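Local coordinates for ribonucleoside-diphosphate reductase small chain 2 (Saccharomyces cerevisiae, PDB 1JK0), which takes part in making deoxyribonucleotides for DNA synthesis and is required for proper folding of its partner small chain RNR2 and for assembly with the large subunits, at residues E25-E30 and A106-P111; H43-A48 and C228-H233; E53-T58 and I216-G221; G187-G192 and V251-E256. All blocks are in the same frame, centred on the assembly; numbering follows the deposited sequence.

Contact 1. Residues E25-E30 and A106-P111; sequences EILLME and AQLQNP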
loop_
_atom_site.group_PDB
_atom_site.type_symbol
_atom_site.label_atom_id
_atom_site.label_comp_id
_atom_site.label_asym_id
_atom_site.label_seq_id
_atom_site.Cartn_x
_atom_site.Cartn_y
_atom_site.Cartn_z
ATOM N N GLU B 25 21.853 -2.725 14.952
ATOM C CA GLU B 25 20.823 -3.623 14.431
ATOM C C GLU B 25 20.622 -3.370 12.933
ATOM O O GLU B 25 20.069 -2.347 12.523
ATOM C CB GLU B 25 19.494 -3.432 15.170
ATOM C CG GLU B 25 19.516 -3.713 16.677
ATOM C CD GLU B 25 19.890 -5.153 17.052
ATOM O OE1 GLU B 25 19.637 -6.089 16.262
ATOM O OE2 GLU B 25 20.428 -5.347 18.163
ATOM N N ILE B 26 21.091 -4.317 12.129
ATOM C CA ILE B 26 20.994 -4.256 10.676
ATOM C C ILE B 26 19.530 -4.184 10.261
ATOM O O ILE B 26 19.189 -3.660 9.206
ATOM C CB ILE B 26 21.629 -5.515 10.042
ATOM C CG1 ILE B 26 20.783 -6.745 10.378
ATOM C CG2 ILE B 26 23.027 -5.729 10.588
ATOM C CD1 ILE B 26 21.280 -8.026 9.759
ATOM N N LEU B 27 18.677 -4.723 11.121
ATOM C CA LEU B 27 17.237 -4.764 10.913
ATOM C C LEU B 27 16.668 -3.353 10.900
ATOM O O LEU B 27 15.917 -2.984 10.008
ATOM C CB LEU B 27 16.603 -5.577 12.043
ATOM C CG LEU B 27 15.440 -6.515 11.732
ATOM C CD1 LEU B 27 15.842 -7.486 10.651
ATOM C CD2 LEU B 27 15.044 -7.252 12.987
ATOM N N LEU B 28 17.042 -2.569 11.904
ATOM C CA LEU B 28 16.581 -1.191 12.040
ATOM C C LEU B 28 17.460 -0.269 11.234
ATOM O O LEU B 28 17.130 0.892 11.014
ATOM C CB LEU B 28 16.647 -0.763 13.497
ATOM C CG LEU B 28 15.835 -1.643 14.434
ATOM C CD1 LEU B 28 16.273 -1.381 15.868
ATOM C CD2 LEU B 28 14.346 -1.367 14.227
ATOM N N MET B 29 18.591 -0.808 10.805
ATOM C CA MET B 29 19.565 -0.054 10.037
ATOM C C MET B 29 19.110 0.162 8.607
ATOM O O MET B 29 18.065 -0.334 8.183
ATOM C CB MET B 29 20.897 -0.797 10.034
ATOM C CG MET B 29 22.087 0.023 10.468
ATOM S SD MET B 29 23.489 -1.069 10.786
ATOM C CE MET B 29 24.040 -1.401 9.085
ATOM N N GLU B 30 19.924 0.907 7.868
ATOM C CA GLU B 30 19.652 1.214 6.473
ATOM C C GLU B 30 19.876 -0.001 5.582
ATOM O O GLU B 30 20.491 -0.990 5.989
ATOM C CB GLU B 30 20.556 2.358 6.005
ATOM C CG GLU B 30 20.355 3.665 6.757
ATOM C CD GLU B 30 21.359 4.724 6.341
ATOM O OE1 GLU B 30 21.562 4.899 5.115
ATOM O OE2 GLU B 30 21.934 5.391 7.234
ATOM N N ALA B 106 7.583 1.273 9.538
ATOM C CA ALA B 106 8.460 2.389 9.238
ATOM C C ALA B 106 9.845 2.184 9.851
ATOM O O ALA B 106 10.839 2.749 9.387
ATOM C CB ALA B 106 7.845 3.674 9.753
ATOM N N GLN B 107 9.915 1.359 10.885
ATOM C CA GLN B 107 11.178 1.104 11.546
ATOM C C GLN B 107 11.959 -0.034 10.906
ATOM O O GLN B 107 13.188 -0.055 10.947
ATOM C CB GLN B 107 10.913 0.798 13.007
ATOM C CG GLN B 107 10.059 1.839 13.677
ATOM C CD GLN B 107 10.065 1.700 15.169
ATOM O OE1 GLN B 107 11.105 1.852 15.799
ATOM N NE2 GLN B 107 8.904 1.406 15.749
ATOM N N LEU B 108 11.239 -0.981 10.321
ATOM C CA LEU B 108 11.841 -2.132 9.667
ATOM C C LEU B 108 12.306 -1.720 8.268
ATOM O O LEU B 108 11.511 -1.701 7.325
ATOM C CB LEU B 108 10.798 -3.237 9.586
ATOM C CG LEU B 108 11.313 -4.615 9.202
ATOM C CD1 LEU B 108 12.417 -5.064 10.134
ATOM C CD2 LEU B 108 10.161 -5.576 9.238
ATOM N N GLN B 109 13.595 -1.410 8.132
ATOM C CA GLN B 109 14.156 -0.939 6.862
ATOM C C GLN B 109 14.498 -1.933 5.743
ATOM O O GLN B 109 15.673 -2.133 5.436
ATOM C CB GLN B 109 15.405 -0.093 7.138
ATOM C CG GLN B 109 15.192 1.051 8.123
ATOM C CD GLN B 109 14.273 2.137 7.586
ATOM O OE1 GLN B 109 14.635 2.891 6.677
ATOM N NE2 GLN B 109 13.068 2.215 8.144
ATOM N N ASN B 110 13.492 -2.548 5.128
ATOM C CA ASN B 110 13.717 -3.446 3.999
ATOM C C ASN B 110 12.417 -3.831 3.287
ATOM O O ASN B 110 11.343 -3.890 3.899
ATOM C CB ASN B 110 14.515 -4.688 4.410
ATOM C CG ASN B 110 13.827 -5.510 5.460
ATOM O OD1 ASN B 110 13.996 -5.271 6.652
ATOM N ND2 ASN B 110 13.038 -6.491 5.029
ATOM N N PRO B 111 12.504 -4.102 1.972
ATOM C CA PRO B 111 11.366 -4.475 1.125
ATOM C C PRO B 111 10.662 -5.717 1.630
ATOM O O PRO B 111 9.437 -5.824 1.553
ATOM C CB PRO B 111 12.004 -4.723 -0.239
ATOM C CG PRO B 111 13.389 -4.111 -0.134
ATOM C CD PRO B 111 13.773 -4.364 1.273
#

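Contact 2. Residues H43-A48 and C228-H233; sequences HEIWAA and CLLFAH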
loop_
_atom_site.group_PDB
_atom_site.type_symbol
_atom_site.label_atom_id
_atom_site.label_comp_id
_atom_site.label_asym_id
_atom_site.label_seq_id
_atom_site.Cartn_x
_atom_site.Cartn_y
_atom_site.Cartn_z
ATOM N N HIS B 43 15.675 -13.773 3.827
ATOM C CA HIS B 43 14.951 -14.985 3.463
ATOM C C HIS B 43 13.814 -15.348 4.395
ATOM O O HIS B 43 12.735 -15.722 3.956
ATOM C CB HIS B 43 15.930 -16.149 3.359
ATOM C CG HIS B 43 17.022 -15.923 2.363
ATOM N ND1 HIS B 43 16.776 -15.731 1.022
ATOM C CD2 HIS B 43 18.364 -15.818 2.517
ATOM C CE1 HIS B 43 17.917 -15.513 0.392
ATOM N NE2 HIS B 43 18.896 -15.562 1.278
ATOM N N GLU B 44 14.077 -15.235 5.685
ATOM C CA GLU B 44 13.108 -15.550 6.723
ATOM C C GLU B 44 11.841 -14.705 6.665
ATOM O O GLU B 44 10.749 -15.259 6.533
ATOM C CB GLU B 44 13.755 -15.407 8.109
ATOM C CG GLU B 44 15.175 -14.782 8.122
ATOM C CD GLU B 44 15.252 -13.336 7.617
ATOM O OE1 GLU B 44 15.808 -12.482 8.324
ATOM O OE2 GLU B 44 14.769 -13.042 6.520
ATOM N N ILE B 45 11.962 -13.379 6.763
ATOM C CA ILE B 45 10.755 -12.556 6.716
ATOM C C ILE B 45 10.070 -12.672 5.355
ATOM O O ILE B 45 8.841 -12.608 5.288
ATOM C CB ILE B 45 11.015 -11.051 7.063
ATOM C CG1 ILE B 45 11.904 -10.410 6.022
ATOM C CG2 ILE B 45 11.693 -10.923 8.419
ATOM C CD1 ILE B 45 12.361 -9.022 6.424
ATOM N N TRP B 46 10.854 -12.879 4.290
ATOM C CA TRP B 46 10.296 -13.016 2.929
ATOM C C TRP B 46 9.401 -14.252 2.841
ATOM O O TRP B 46 8.296 -14.189 2.294
ATOM C CB TRP B 46 11.423 -13.112 1.878
ATOM C CG TRP B 46 11.010 -13.089 0.389
ATOM C CD1 TRP B 46 11.340 -14.031 -0.567
ATOM C CD2 TRP B 46 10.351 -12.030 -0.327
ATOM N NE1 TRP B 46 10.942 -13.615 -1.819
ATOM C CE2 TRP B 46 10.333 -12.393 -1.702
ATOM C CE3 TRP B 46 9.784 -10.810 0.051
ATOM C CZ2 TRP B 46 9.766 -11.575 -2.689
ATOM C CZ3 TRP B 46 9.219 -9.993 -0.946
ATOM C CH2 TRP B 46 9.220 -10.384 -2.292
ATOM N N ALA B 47 9.883 -15.373 3.375
ATOM C CA ALA B 47 9.111 -16.609 3.357
ATOM C C ALA B 47 7.878 -16.384 4.221
ATOM O O ALA B 47 6.822 -16.966 3.973
ATOM C CB ALA B 47 9.932 -17.756 3.892
ATOM N N ALA B 48 8.004 -15.531 5.235
ATOM C CA ALA B 48 6.849 -15.242 6.077
ATOM C C ALA B 48 5.825 -14.478 5.235
ATOM O O ALA B 48 4.630 -14.752 5.300
ATOM C CB ALA B 48 7.257 -14.417 7.285
ATOM N N CYS B 228 7.822 -12.388 16.492
ATOM C CA CYS B 228 8.730 -13.288 17.191
ATOM C C CYS B 228 9.905 -13.561 16.265
ATOM O O CYS B 228 11.015 -13.824 16.712
ATOM C CB CYS B 228 8.029 -14.592 17.552
ATOM S SG CYS B 228 6.924 -14.427 18.963
ATOM N N LEU B 229 9.644 -13.491 14.966
ATOM C CA LEU B 229 10.675 -13.699 13.966
ATOM C C LEU B 229 11.606 -12.492 13.913
ATOM O O LEU B 229 12.819 -12.649 13.794
ATOM C CB LEU B 229 10.050 -13.915 12.593
ATOM C CG LEU B 229 11.054 -13.841 11.446
ATOM C CD1 LEU B 229 12.148 -14.856 11.669
ATOM C CD2 LEU B 229 10.343 -14.084 10.134
ATOM N N LEU B 230 11.049 -11.288 13.978
ATOM C CA LEU B 230 11.891 -10.100 13.953
ATOM C C LEU B 230 12.727 -10.120 15.219
ATOM O O LEU B 230 13.961 -10.133 15.169
ATOM C CB LEU B 230 11.044 -8.828 13.900
ATOM C CG LEU B 230 10.278 -8.668 12.586
ATOM C CD1 LEU B 230 9.489 -7.382 12.612
ATOM C CD2 LEU B 230 11.257 -8.678 11.419
ATOM N N PHE B 231 12.042 -10.144 16.356
ATOM C CA PHE B 231 12.715 -10.183 17.642
ATOM C C PHE B 231 13.896 -11.156 17.573
ATOM O O PHE B 231 15.037 -10.792 17.862
ATOM C CB PHE B 231 11.745 -10.642 18.730
ATOM C CG PHE B 231 12.317 -10.564 20.116
ATOM C CD1 PHE B 231 12.352 -9.352 20.801
ATOM C CD2 PHE B 231 12.849 -11.695 20.723
ATOM C CE1 PHE B 231 12.906 -9.269 22.069
ATOM C CE2 PHE B 231 13.407 -11.626 21.989
ATOM C CZ PHE B 231 13.439 -10.412 22.666
ATOM N N ALA B 232 13.615 -12.390 17.172
ATOM C CA ALA B 232 14.648 -13.410 17.074
ATOM C C ALA B 232 15.898 -12.921 16.364
ATOM O O ALA B 232 17.006 -13.306 16.713
ATOM C CB ALA B 232 14.103 -14.623 16.365
ATOM N N HIS B 233 15.735 -12.061 15.372
ATOM C CA HIS B 233 16.892 -11.572 14.640
ATOM C C HIS B 233 17.556 -10.350 15.253
ATOM O O HIS B 233 18.444 -9.751 14.658
ATOM C CB HIS B 233 16.500 -11.308 13.186
ATOM C CG HIS B 233 16.080 -12.545 12.460
ATOM N ND1 HIS B 233 16.146 -13.796 13.037
ATOM C CD2 HIS B 233 15.578 -12.731 11.218
ATOM C CE1 HIS B 233 15.702 -14.699 12.184
ATOM N NE2 HIS B 233 15.350 -14.079 11.071
#

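Contact 3. Residues E53-T58 and I216-G221; sequences EASFWT and ICRDRG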
loop_
_atom_site.group_PDB
_atom_site.type_symbol
_atom_site.label_atom_id
_atom_site.label_comp_id
_atom_site.label_asym_id
_atom_site.label_seq_id
_atom_site.Cartn_x
_atom_site.Cartn_y
_atom_site.Cartn_z
ATOM N N GLU B 53 0.769 -14.227 1.951
ATOM C CA GLU B 53 0.298 -13.825 0.623
ATOM C C GLU B 53 -0.494 -14.984 -0.011
ATOM O O GLU B 53 -1.492 -14.766 -0.693
ATOM C CB GLU B 53 1.476 -13.443 -0.292
ATOM C CG GLU B 53 1.089 -12.654 -1.578
ATOM C CD GLU B 53 2.246 -12.479 -2.581
ATOM O OE1 GLU B 53 3.424 -12.669 -2.204
ATOM O OE2 GLU B 53 1.983 -12.141 -3.755
ATOM N N ALA B 54 -0.057 -16.214 0.230
ATOM C CA ALA B 54 -0.740 -17.383 -0.320
ATOM C C ALA B 54 -2.102 -17.648 0.314
ATOM O O ALA B 54 -2.967 -18.257 -0.317
ATOM C CB ALA B 54 0.130 -18.618 -0.162
ATOM N N SER B 55 -2.298 -17.192 1.548
ATOM C CA SER B 55 -3.555 -17.412 2.253
ATOM C C SER B 55 -4.598 -16.322 2.029
ATOM O O SER B 55 -5.683 -16.367 2.623
ATOM C CB SER B 55 -3.298 -17.523 3.754
ATOM O OG SER B 55 -3.119 -16.230 4.348
ATOM N N PHE B 56 -4.276 -15.338 1.197
ATOM C CA PHE B 56 -5.203 -14.251 0.920
ATOM C C PHE B 56 -6.659 -14.715 0.688
ATOM O O PHE B 56 -6.941 -15.514 -0.206
ATOM C CB PHE B 56 -4.702 -13.466 -0.288
ATOM C CG PHE B 56 -5.661 -12.430 -0.782
ATOM C CD1 PHE B 56 -5.908 -11.282 -0.042
ATOM C CD2 PHE B 56 -6.335 -12.611 -1.975
ATOM C CE1 PHE B 56 -6.817 -10.320 -0.485
ATOM C CE2 PHE B 56 -7.242 -11.661 -2.428
ATOM C CZ PHE B 56 -7.486 -10.512 -1.677
ATOM N N TRP B 57 -7.578 -14.214 1.507
ATOM C CA TRP B 57 -8.991 -14.551 1.382
ATOM C C TRP B 57 -9.815 -13.266 1.535
ATOM O O TRP B 57 -9.303 -12.223 1.970
ATOM C CB TRP B 57 -9.404 -15.572 2.447
ATOM C CG TRP B 57 -9.123 -15.144 3.864
ATOM C CD1 TRP B 57 -7.910 -15.139 4.501
ATOM C CD2 TRP B 57 -10.077 -14.633 4.811
ATOM N NE1 TRP B 57 -8.054 -14.660 5.784
ATOM C CE2 TRP B 57 -9.371 -14.346 6.000
ATOM C CE3 TRP B 57 -11.462 -14.391 4.768
ATOM C CZ2 TRP B 57 -10.006 -13.831 7.143
ATOM C CZ3 TRP B 57 -12.090 -13.882 5.896
ATOM C CH2 TRP B 57 -11.362 -13.608 7.073
ATOM N N THR B 58 -11.091 -13.332 1.181
ATOM C CA THR B 58 -11.940 -12.156 1.275
ATOM C C THR B 58 -13.291 -12.445 1.940
ATOM O O THR B 58 -13.639 -13.602 2.202
ATOM C CB THR B 58 -12.188 -11.572 -0.112
ATOM O OG1 THR B 58 -12.843 -12.551 -0.933
ATOM C CG2 THR B 58 -10.855 -11.157 -0.756
ATOM N N ILE B 216 -9.037 -15.763 10.624
ATOM C CA ILE B 216 -8.520 -14.629 11.365
ATOM C C ILE B 216 -7.528 -15.133 12.408
ATOM O O ILE B 216 -6.437 -14.575 12.575
ATOM C CB ILE B 216 -9.692 -13.838 12.026
ATOM C CG1 ILE B 216 -10.614 -13.296 10.927
ATOM C CG2 ILE B 216 -9.158 -12.692 12.880
ATOM C CD1 ILE B 216 -11.827 -12.535 11.426
ATOM N N CYS B 217 -7.891 -16.216 13.077
ATOM C CA CYS B 217 -7.040 -16.779 14.098
ATOM C C CYS B 217 -5.758 -17.256 13.457
ATOM O O CYS B 217 -4.682 -17.076 14.013
ATOM C CB CYS B 217 -7.742 -17.944 14.792
ATOM S SG CYS B 217 -7.073 -18.332 16.411
ATOM N N ARG B 218 -5.859 -17.866 12.285
ATOM C CA ARG B 218 -4.651 -18.340 11.614
ATOM C C ARG B 218 -3.721 -17.164 11.243
ATOM O O ARG B 218 -2.511 -17.207 11.497
ATOM C CB ARG B 218 -5.015 -19.129 10.353
ATOM C CG ARG B 218 -3.816 -19.793 9.676
ATOM C CD ARG B 218 -4.076 -19.994 8.195
ATOM N NE ARG B 218 -4.546 -18.742 7.618
ATOM C CZ ARG B 218 -5.689 -18.609 6.961
ATOM N NH1 ARG B 218 -6.474 -19.659 6.786
ATOM N NH2 ARG B 218 -6.058 -17.416 6.510
ATOM N N ASP B 219 -4.297 -16.113 10.656
ATOM C CA ASP B 219 -3.537 -14.942 10.247
ATOM C C ASP B 219 -3.022 -14.161 11.446
ATOM O O ASP B 219 -1.892 -13.645 11.432
ATOM C CB ASP B 219 -4.399 -14.016 9.388
ATOM C CG ASP B 219 -5.005 -14.724 8.193
ATOM O OD1 ASP B 219 -4.518 -15.829 7.842
ATOM O OD2 ASP B 219 -5.958 -14.167 7.598
ATOM N N ARG B 220 -3.849 -14.052 12.481
ATOM C CA ARG B 220 -3.438 -13.312 13.668
ATOM C C ARG B 220 -2.247 -14.038 14.277
ATOM O O ARG B 220 -1.320 -13.419 14.799
ATOM C CB ARG B 220 -4.606 -13.209 14.655
ATOM C CG ARG B 220 -5.704 -12.224 14.227
ATOM C CD ARG B 220 -5.190 -10.795 14.291
ATOM N NE ARG B 220 -6.094 -9.803 13.707
ATOM C CZ ARG B 220 -7.347 -9.576 14.099
ATOM N NH1 ARG B 220 -8.066 -8.640 13.495
ATOM N NH2 ARG B 220 -7.889 -10.285 15.079
ATOM N N GLY B 221 -2.271 -15.360 14.182
ATOM C CA GLY B 221 -1.177 -16.140 14.709
ATOM C C GLY B 221 0.082 -15.787 13.958
ATOM O O GLY B 221 1.117 -15.513 14.574
#

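Contact 4. Residues G187-G192 and V251-E256; sequences GIFQAG and VEIEKE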
loop_
_atom_site.group_PDB
_atom_site.type_symbol
_atom_site.label_atom_id
_atom_site.label_comp_id
_atom_site.label_asym_id
_atom_site.label_seq_id
_atom_site.Cartn_x
_atom_site.Cartn_y
_atom_site.Cartn_z
ATOM N N GLY B 187 -1.325 -11.634 19.647
ATOM C CA GLY B 187 -1.640 -13.014 19.977
ATOM C C GLY B 187 -2.256 -13.267 21.335
ATOM O O GLY B 187 -3.168 -14.083 21.455
ATOM N N ILE B 188 -1.759 -12.587 22.361
ATOM C CA ILE B 188 -2.300 -12.774 23.697
ATOM C C ILE B 188 -3.721 -12.248 23.748
ATOM O O ILE B 188 -4.675 -13.019 23.758
ATOM C CB ILE B 188 -1.467 -12.032 24.770
ATOM C CG1 ILE B 188 -0.017 -12.520 24.738
ATOM C CG2 ILE B 188 -2.071 -12.277 26.153
ATOM C CD1 ILE B 188 0.883 -11.837 25.740
ATOM N N PHE B 189 -3.850 -10.925 23.754
ATOM C CA PHE B 189 -5.147 -10.270 23.829
ATOM C C PHE B 189 -6.371 -11.036 23.372
ATOM O O PHE B 189 -6.851 -11.918 24.084
ATOM C CB PHE B 189 -5.108 -8.921 23.131
ATOM C CG PHE B 189 -4.697 -7.814 24.036
ATOM C CD1 PHE B 189 -3.395 -7.744 24.515
ATOM C CD2 PHE B 189 -5.631 -6.884 24.482
ATOM C CE1 PHE B 189 -3.022 -6.771 25.428
ATOM C CE2 PHE B 189 -5.271 -5.901 25.400
ATOM C CZ PHE B 189 -3.960 -5.846 25.876
ATOM N N GLN B 190 -6.889 -10.720 22.195
ATOM C CA GLN B 190 -8.106 -11.379 21.743
ATOM C C GLN B 190 -8.138 -12.906 21.668
ATOM O O GLN B 190 -9.024 -13.473 21.032
ATOM C CB GLN B 190 -8.517 -10.785 20.409
ATOM C CG GLN B 190 -8.799 -9.312 20.500
ATOM C CD GLN B 190 -9.125 -8.727 19.161
ATOM O OE1 GLN B 190 -8.285 -8.713 18.267
ATOM N NE2 GLN B 190 -10.356 -8.248 19.002
ATOM N N ALA B 191 -7.193 -13.576 22.324
ATOM C CA ALA B 191 -7.162 -15.036 22.314
ATOM C C ALA B 191 -8.481 -15.554 22.874
ATOM O O ALA B 191 -8.997 -16.591 22.441
ATOM C CB ALA B 191 -5.993 -15.552 23.148
ATOM N N GLY B 192 -9.018 -14.816 23.843
ATOM C CA GLY B 192 -10.282 -15.187 24.446
ATOM C C GLY B 192 -11.373 -15.267 23.396
ATOM O O GLY B 192 -12.109 -16.249 23.331
ATOM N N VAL B 251 -1.942 -10.253 29.953
ATOM C CA VAL B 251 -2.731 -11.404 30.350
ATOM C C VAL B 251 -3.734 -10.921 31.392
ATOM O O VAL B 251 -4.848 -11.428 31.474
ATOM C CB VAL B 251 -1.842 -12.524 30.930
ATOM C CG1 VAL B 251 -2.702 -13.685 31.388
ATOM C CG2 VAL B 251 -0.854 -12.994 29.873
ATOM N N GLU B 252 -3.343 -9.924 32.178
ATOM C CA GLU B 252 -4.244 -9.375 33.184
ATOM C C GLU B 252 -5.313 -8.533 32.497
ATOM O O GLU B 252 -6.499 -8.642 32.813
ATOM C CB GLU B 252 -3.482 -8.511 34.195
ATOM C CG GLU B 252 -2.502 -9.281 35.076
ATOM C CD GLU B 252 -1.676 -8.359 35.964
ATOM O OE1 GLU B 252 -0.708 -8.846 36.593
ATOM O OE2 GLU B 252 -1.996 -7.150 36.034
ATOM N N ILE B 253 -4.892 -7.696 31.554
ATOM C CA ILE B 253 -5.826 -6.847 30.833
ATOM C C ILE B 253 -6.730 -7.709 29.952
ATOM O O ILE B 253 -7.788 -7.257 29.520
ATOM C CB ILE B 253 -5.091 -5.810 29.945
ATOM C CG1 ILE B 253 -4.077 -5.013 30.774
ATOM C CG2 ILE B 253 -6.100 -4.847 29.323
ATOM C CD1 ILE B 253 -3.366 -3.913 29.991
ATOM N N GLU B 254 -6.318 -8.948 29.686
ATOM C CA GLU B 254 -7.124 -9.845 28.854
ATOM C C GLU B 254 -8.199 -10.557 29.657
ATOM O O GLU B 254 -9.379 -10.459 29.335
ATOM C CB GLU B 254 -6.247 -10.887 28.156
ATOM C CG GLU B 254 -7.016 -12.086 27.564
ATOM C CD GLU B 254 -8.135 -11.687 26.603
ATOM O OE1 GLU B 254 -7.986 -10.661 25.908
ATOM O OE2 GLU B 254 -9.155 -12.413 26.528
ATOM N N LYS B 255 -7.783 -11.284 30.691
ATOM C CA LYS B 255 -8.712 -12.014 31.550
ATOM C C LYS B 255 -9.844 -11.079 31.944
ATOM O O LYS B 255 -11.017 -11.466 31.961
ATOM C CB LYS B 255 -7.994 -12.491 32.809
ATOM C CG LYS B 255 -6.745 -13.302 32.530
ATOM C CD LYS B 255 -5.875 -13.455 33.775
ATOM C CE LYS B 255 -5.407 -12.098 34.306
ATOM N NZ LYS B 255 -4.358 -12.206 35.364
ATOM N N GLU B 256 -9.471 -9.840 32.249
ATOM C CA GLU B 256 -10.414 -8.807 32.651
ATOM C C GLU B 256 -11.707 -8.811 31.832
ATOM O O GLU B 256 -12.628 -9.579 32.126
ATOM C CB GLU B 256 -9.739 -7.439 32.561
ATOM C CG GLU B 256 -10.603 -6.291 33.003
ATOM C CD GLU B 256 -9.881 -4.974 32.890
ATOM O OE1 GLU B 256 -8.820 -4.832 33.531
ATOM O OE2 GLU B 256 -10.367 -4.087 32.157
#

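Contact 1. Residues E25-E30 and A106-P111
Leu27 and Leu108 form the apolar heart of this junction, where the loop after helix 13-21 meets the turn that leads from helix 101-107 into helix 111-138. The two side chains cross obliquely, CG of Leu27 lying 3.7 Å from CD1 of Leu108. Leu108 places its CG anti to the backbone N (chi1 -168°), and although its first side-chain bond heads away from residues 25-30, the CD1 branch returns to the leucine opposite. Leu28 works in a similar manner: its CD2 settles 3.7 Å from Gln107 O, with the CB of Gln107 a little farther off at 4.2 Å. Tyr175 of helix 175-188 touches Leu28, Gln107 and Leu108, closing this apolar patch from a third element.

Polar contact between the two segments is slight. Gln109 N gives Leu27 O a long, weak hydrogen bond of 3.4 Å. That donor sits at the centre of an inverse gamma turn, which is closed by Asn110 N bonding to Leu108 O at 3.1 Å. The Gln109 side chain, bent at its second torsion (chi2 -67°), lies against the backbone of Leu28 and Met29, though its exact place is doubtful. Gln107 turns its amide elsewhere, OE1 accepting a hydrogen bond from Arg178. Asn110, at the N-cap position of helix 111-138, has its ND2 bonded to Glu112.

With one weak backbone bond and a leucine pair between them, the loop and the turn probably depend on neighbours such as Tyr175 to stay together.

Contact 2. Residues H43-A48 and C228-H233
The backbone N of His233 is shared by two carbonyls, Leu230 O at 2.6 Å and, more weakly, Leu229 O, as helix 207-232 ends beside helix 43-54. These are neighbouring helices of the ferritin-like bundle, and here they run antiparallel, their local axes 10.5 Å apart at an angle of 176°. Leu229 O also lies over the centre of one face of the His233 ring. At the ring's edge comes the Glu44 carboxylate, approaching from the opposite direction and almost coplanar with it (7° between the planes). OE1 stands 3.2 Å from His233 NE2, but at an angle too poor for a hydrogen bond, so the pairing is one of proximity and flat alignment. An alanine in place of Glu44 would probably leave the His233 ring edge without its flat acidic neighbour and without the packing of CG there.

The rest of the contact is apolar. Leu229, its CG anti to the backbone N (chi1 168°), reaches over to Ile45 and also meets Ala48 CB. Phe226 touches Ile45 and Ala48, and helix 111-138 touches Ile45, Ala48 and Leu230. Ile45 CG2 is met by both leucines at about right angles, with CD2 of Leu229 and CD2 of Leu230 each 3.8 Å from it.

Contact 3. Residues E53-T58 and I216-G221
Ile216 begins the contact by setting its CG1 against the edge of the Trp57 indole, 3.9 Å from CZ2, the two side chains crossing at about a right angle. Helix 207-232 is here a core helix of the ferritin-like bundle of ribonucleotide reductase small chains, and Trp57 lies just past the end of helix 43-54. Arg218, next to make contact, slides past the indole in the opposite direction. Its guanidinium stands nearly upright to the ring (80°), and Ser55 CB lies over one of its faces. The chain bends at chi3, which brings NH2 back to its neighbour Asp219, where it forms a salt bridge to OD1 at 2.6 Å; NE adds a weak hydrogen bond to the same oxygen. Ser55 OG turns to Val52 O instead.

Asp219 carries the principal bond. Its OD2 receives Trp57 NE1 through the syn lone pair, and the same oxygen is hydrogen-bonded to Tyr127 OH of helix 111-138. With OD1 tied to Arg218, the carboxylate is fixed at both oxygens. A phenylalanine in place of Trp57 would lack the ring N-H and would probably leave OD2 of Asp219 one donor short, its carboxylate less firmly oriented. The pair resembles the tryptophan-aspartate pair of the radical-transfer path in active small chains, but OD2 meets a tyrosine where those have an iron-binding histidine; the likeness is one of structure only. Trp57 NE1 to Asp219 OD2 is short and nearly straight, 2.8 Å at 173°. OD2 lies only 5° out of the indole plane.

Contact 4. Residues G187-G192 and V251-E256
Ile188 and Phe189, at the break between helix 175-188 and helix 191-200, pack on helix 240-258 of the ferritin-like bundle. The apolar part consists of two separate touches. Ile188 crosses Val251 at about a right angle through their CG2 methyls, 4.0 Å apart. Phe189 takes the other flank. Its first side-chain bond leads away from helix 240-258, yet the ring swings back and brings CE2 to 4.1 Å from Ile253 CG2. Lys160 touches this phenylalanine and Leu285 meets Ile188, so helices 155-166 and 277-288 also adjoin the contact.

The polar part centres on Glu254, buried between the two flanks. CG anti to the backbone N (chi1 165°) and a bend at chi2 send its carboxylate into the break, near the start of helix 191-200, where Gln190 holds the N-cap position. The helix start may favour a negative charge there, while the neighbouring carbonyl oxygen of Phe189 would probably oppose it; the net effect stays open, and the crowded model leaves the finer placement doubtful. Gly192, which has no side chain, lets the carboxylate come close to the backbone: a CB would fall in its way. OE2 of Glu254 lies 3.6 Å from Gly192 N.

How the contacts relate
Contacts 2 and 3 use the same helix pair, 43-54 and 207-232, their centres 17 Å apart; contact 2 lies toward the end where contact 1 brings in the loop after helix 13-21. Contacts 1 and 2 meet directly, with Leu108 CD2 3.9 Å from Leu230 CD1, so their apolar patches join. Contact 3 in turn touches contact 4 through Arg220 NH2 and Gln190 OE1, 3.6 Å apart. Both come close to Tyr131, the predicted active-site residue: the Ile216 side chain is about 4 Å from that of Tyr131, the Gln190 side chain about 5 Å. Contact 1 is remote from contact 4, with nearest atoms about 17 Å apart.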